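Local coordinates for protein GrgF (Penicillium sp. sh18, PDB 6LZH) that acts as a polyketide transferase in gregatin A biosynthesis, probably joining C11 and C4 polyketide chains by a Claisen-type condensation, at residues G40-P44 with I201-I207. Sequence-based numbering, arbitrary orientation.
Sequences GFNMP and IPVENRI
Asn42 runs alongside the end of Ile207 and ends on Arg206 O. CB lies 4.1 Å from Ile207 CD1. Because CG stands anti to the backbone N (chi1 -158°), the amide is carried on past that methyl, and CG and OD1 of Asn42 both lie 3.6 Å from Ile207 CD1. At the tip, ND2 of Asn42 donates to Arg206 O at 3.0 Å; the bond is bent (135° at the hydrogen), and the donor stands above the carbonyl plane. Outside the two segments, OD1 is hydrogen-bonded to Asn80 ND2 and ND2 to Tyr175 OH, which helps fix the amide's rotation. With an alanine in its place, Arg206 O would probably lose this donor and a gap would open beside the Ile207 methyl. A water provides a second link, donating to Asn42 O and, at 2.6 Å, to Glu204 O. Apolar contacts lie to both sides of Asn42 in the sequence: Met43, bent at chi2 and chi3, brings CE to 3.7 Å from Ile201 CG2, while Phe41 CZ meets Ile207 CD1 at 3.9 Å. The Phe41 ring also packs against Cys115, the likely nucleophile. Gly40 to Met43 form a type II turn, closed by Met43 N to Gly40 O. This turn follows strand 32-38, where alpha/beta hydrolases commonly place one oxyanion-hole N-H, and meets segment 201-207, which leads from helix 187-198 into strand 206-208, beside the probable Cys-His-Asp triad.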
ATOM      1  N   GLY A  40     -14.100  13.705   3.710  1.00 20.13           N
ATOM      2  CA  GLY A  40     -13.342  13.367   4.897  1.00 19.62           C
ATOM      3  C   GLY A  40     -13.422  11.891   5.258  1.00 19.09           C
ATOM      4  O   GLY A  40     -13.973  11.056   4.536  1.00 19.28           O
ATOM      5  N   PHE A  41     -12.853  11.579   6.417  1.00 19.16           N
ATOM      6  CA  PHE A  41     -12.635  10.191   6.820  1.00 20.87           C
ATOM      7  C   PHE A  41     -13.947   9.434   6.968  1.00 20.11           C
ATOM      8  O   PHE A  41     -14.814   9.818   7.757  1.00 18.51           O
ATOM      9  CB  PHE A  41     -11.868  10.160   8.136  1.00 22.37           C
ATOM     10  CG  PHE A  41     -11.612   8.780   8.648  1.00 25.22           C
ATOM     11  CD1 PHE A  41     -10.542   8.038   8.154  1.00 22.45           C
ATOM     12  CD2 PHE A  41     -12.429   8.220   9.625  1.00 25.08           C
ATOM     13  CE1 PHE A  41     -10.289   6.763   8.618  1.00 23.70           C
ATOM     14  CE2 PHE A  41     -12.184   6.933  10.096  1.00 25.04           C
ATOM     15  CZ  PHE A  41     -11.103   6.205   9.587  1.00 28.20           C
ATOM     16  N   ASN A  42     -14.081   8.342   6.220  1.00 21.46           N
ATOM     17  CA  ASN A  42     -15.230   7.453   6.306  1.00 17.15           C
ATOM     18  C   ASN A  42     -16.534   8.167   5.985  1.00 24.14           C
ATOM     19  O   ASN A  42     -17.600   7.732   6.421  1.00 20.86           O
ATOM     20  CB  ASN A  42     -15.320   6.792   7.692  1.00 21.19           C
ATOM     21  CG  ASN A  42     -16.130   5.503   7.668  1.00 23.13           C
ATOM     22  OD1 ASN A  42     -16.157   4.805   6.659  1.00 21.74           O
ATOM     23  ND2 ASN A  42     -16.813   5.204   8.769  1.00 24.79           N
ATOM     24  N   MET A  43     -16.471   9.275   5.217  1.00 19.82           N
ATOM     25  CA  MET A  43     -17.655  10.069   4.933  1.00 23.06           C
ATOM     26  C   MET A  43     -18.042   9.982   3.454  1.00 21.89           C
ATOM     27  O   MET A  43     -17.175   9.859   2.580  1.00 20.36           O
ATOM     28  CB  MET A  43     -17.426  11.542   5.300  1.00 19.86           C
ATOM     29  CG  MET A  43     -17.404  11.809   6.813  1.00 26.44           C
ATOM     30  SD  MET A  43     -18.943  11.243   7.613  1.00 34.50           S
ATOM     31  CE  MET A  43     -20.126  12.470   7.033  1.00 34.55           C
ATOM     32  N   PRO A  44     -19.333  10.040   3.149  1.00 22.12           N
ATOM     33  CA  PRO A  44     -19.778  10.157   1.759  1.00 22.22           C
ATOM     34  C   PRO A  44     -19.636  11.601   1.276  1.00 21.56           C
ATOM     35  O   PRO A  44     -19.248  12.500   2.016  1.00 18.26           O
ATOM     36  CB  PRO A  44     -21.246   9.731   1.833  1.00 25.05           C
ATOM     37  CG  PRO A  44     -21.683  10.234   3.179  1.00 26.56           C
ATOM     38  CD  PRO A  44     -20.471  10.038   4.091  1.00 25.19           C
ATOM     39  N   ILE A 201     -25.771  15.954  10.183  1.00 30.94           N
ATOM     40  CA  ILE A 201     -25.021  15.198   9.185  1.00 34.15           C
ATOM     41  C   ILE A 201     -24.940  13.750   9.657  1.00 34.45           C
ATOM     42  O   ILE A 201     -24.413  13.496  10.755  1.00 29.02           O
ATOM     43  CB  ILE A 201     -23.629  15.795   8.963  1.00 31.69           C
ATOM     44  CG1 ILE A 201     -23.771  17.153   8.265  1.00 31.20           C
ATOM     45  CG2 ILE A 201     -22.785  14.841   8.156  1.00 27.94           C
ATOM     46  CD1 ILE A 201     -22.709  18.193   8.655  1.00 31.40           C
ATOM     47  N   PRO A 202     -25.468  12.790   8.899  1.00 36.42           N
ATOM     48  CA  PRO A 202     -25.413  11.397   9.347  1.00 36.14           C
ATOM     49  C   PRO A 202     -23.991  10.868   9.265  1.00 34.57           C
ATOM     50  O   PRO A 202     -23.226  11.204   8.355  1.00 31.83           O
ATOM     51  CB  PRO A 202     -26.360  10.665   8.384  1.00 37.95           C
ATOM     52  CG  PRO A 202     -26.424  11.530   7.163  1.00 39.50           C
ATOM     53  CD  PRO A 202     -26.122  12.945   7.585  1.00 35.66           C
ATOM     54  N   VAL A 203     -23.632  10.058  10.250  1.00 33.75           N
ATOM     55  CA  VAL A 203     -22.289   9.513  10.364  1.00 33.93           C
ATOM     56  C   VAL A 203     -22.397   8.009  10.542  1.00 33.46           C
ATOM     57  O   VAL A 203     -23.129   7.537  11.418  1.00 29.50           O
ATOM     58  CB  VAL A 203     -21.523  10.139  11.543  1.00 34.05           C
ATOM     59  CG1 VAL A 203     -20.222   9.372  11.790  1.00 32.61           C
ATOM     60  CG2 VAL A 203     -21.271  11.617  11.287  1.00 32.36           C
ATOM     61  N   GLU A 204     -21.675   7.262   9.708  1.00 30.31           N
ATOM     62  CA  GLU A 204     -21.502   5.826   9.904  1.00 35.07           C
ATOM     63  C   GLU A 204     -20.431   5.640  10.972  1.00 33.17           C
ATOM     64  O   GLU A 204     -19.262   5.958  10.743  1.00 33.02           O
ATOM     65  CB  GLU A 204     -21.121   5.155   8.585  1.00 33.02           C
ATOM     66  CG  GLU A 204     -21.153   3.620   8.605  1.00 32.47           C
ATOM     67  CD  GLU A 204     -22.445   3.055   9.171  1.00 41.59           C
ATOM     68  OE1 GLU A 204     -23.513   3.207   8.527  1.00 39.86           O
ATOM     69  OE2 GLU A 204     -22.384   2.452  10.261  1.00 37.37           O
ATOM     70  N   ASN A 205     -20.830   5.162  12.153  1.00 27.54           N
ATOM     71  CA  ASN A 205     -19.941   5.112  13.310  1.00 30.27           C
ATOM     72  C   ASN A 205     -19.161   3.802  13.404  1.00 36.44           C
ATOM     73  O   ASN A 205     -18.770   3.397  14.510  1.00 35.79           O
ATOM     74  CB  ASN A 205     -20.742   5.350  14.595  1.00 35.34           C
ATOM     75  CG  ASN A 205     -21.581   4.153  14.990  1.00 37.93           C
ATOM     76  OD1 ASN A 205     -22.129   3.457  14.135  1.00 41.39           O
ATOM     77  ND2 ASN A 205     -21.681   3.901  16.291  1.00 39.25           N
ATOM     78  N   ARG A 206     -18.930   3.130  12.278  1.00 29.85           N
ATOM     79  CA  ARG A 206     -18.186   1.882  12.246  1.00 27.79           C
ATOM     80  C   ARG A 206     -17.180   1.928  11.105  1.00 24.35           C
ATOM     81  O   ARG A 206     -17.430   2.520  10.052  1.00 20.66           O
ATOM     82  CB  ARG A 206     -19.120   0.669  12.073  1.00 29.89           C
ATOM     83  CG  ARG A 206     -20.263   0.608  13.087  1.00 38.38           C
ATOM     84  CD  ARG A 206     -20.585  -0.826  13.508  1.00 43.26           C
ATOM     85  NE  ARG A 206     -20.021  -1.145  14.820  1.00 42.18           N
ATOM     86  CZ  ARG A 206     -19.892  -2.379  15.298  1.00 44.07           C
ATOM     87  NH1 ARG A 206     -20.290  -3.416  14.568  1.00 44.73           N
ATOM     88  NH2 ARG A 206     -19.365  -2.579  16.503  1.00 39.04           N
ATOM     89  N   ILE A 207     -16.047   1.274  11.320  1.00 22.64           N
ATOM     90  CA  ILE A 207     -14.982   1.207  10.332  1.00 21.78           C
ATOM     91  C   ILE A 207     -14.405  -0.204  10.391  1.00 24.65           C
ATOM     92  O   ILE A 207     -14.333  -0.803  11.468  1.00 22.11           O
ATOM     93  CB  ILE A 207     -13.919   2.294  10.604  1.00 22.07           C
ATOM     94  CG1 ILE A 207     -12.911   2.351   9.464  1.00 25.98           C
ATOM     95  CG2 ILE A 207     -13.208   2.059  11.919  1.00 27.19           C
ATOM     96  CD1 ILE A 207     -13.364   3.230   8.341  1.00 26.15           C
TER
HETATM   97  O   HOH W   1     -18.630   8.027   9.273  1.00 29.83           O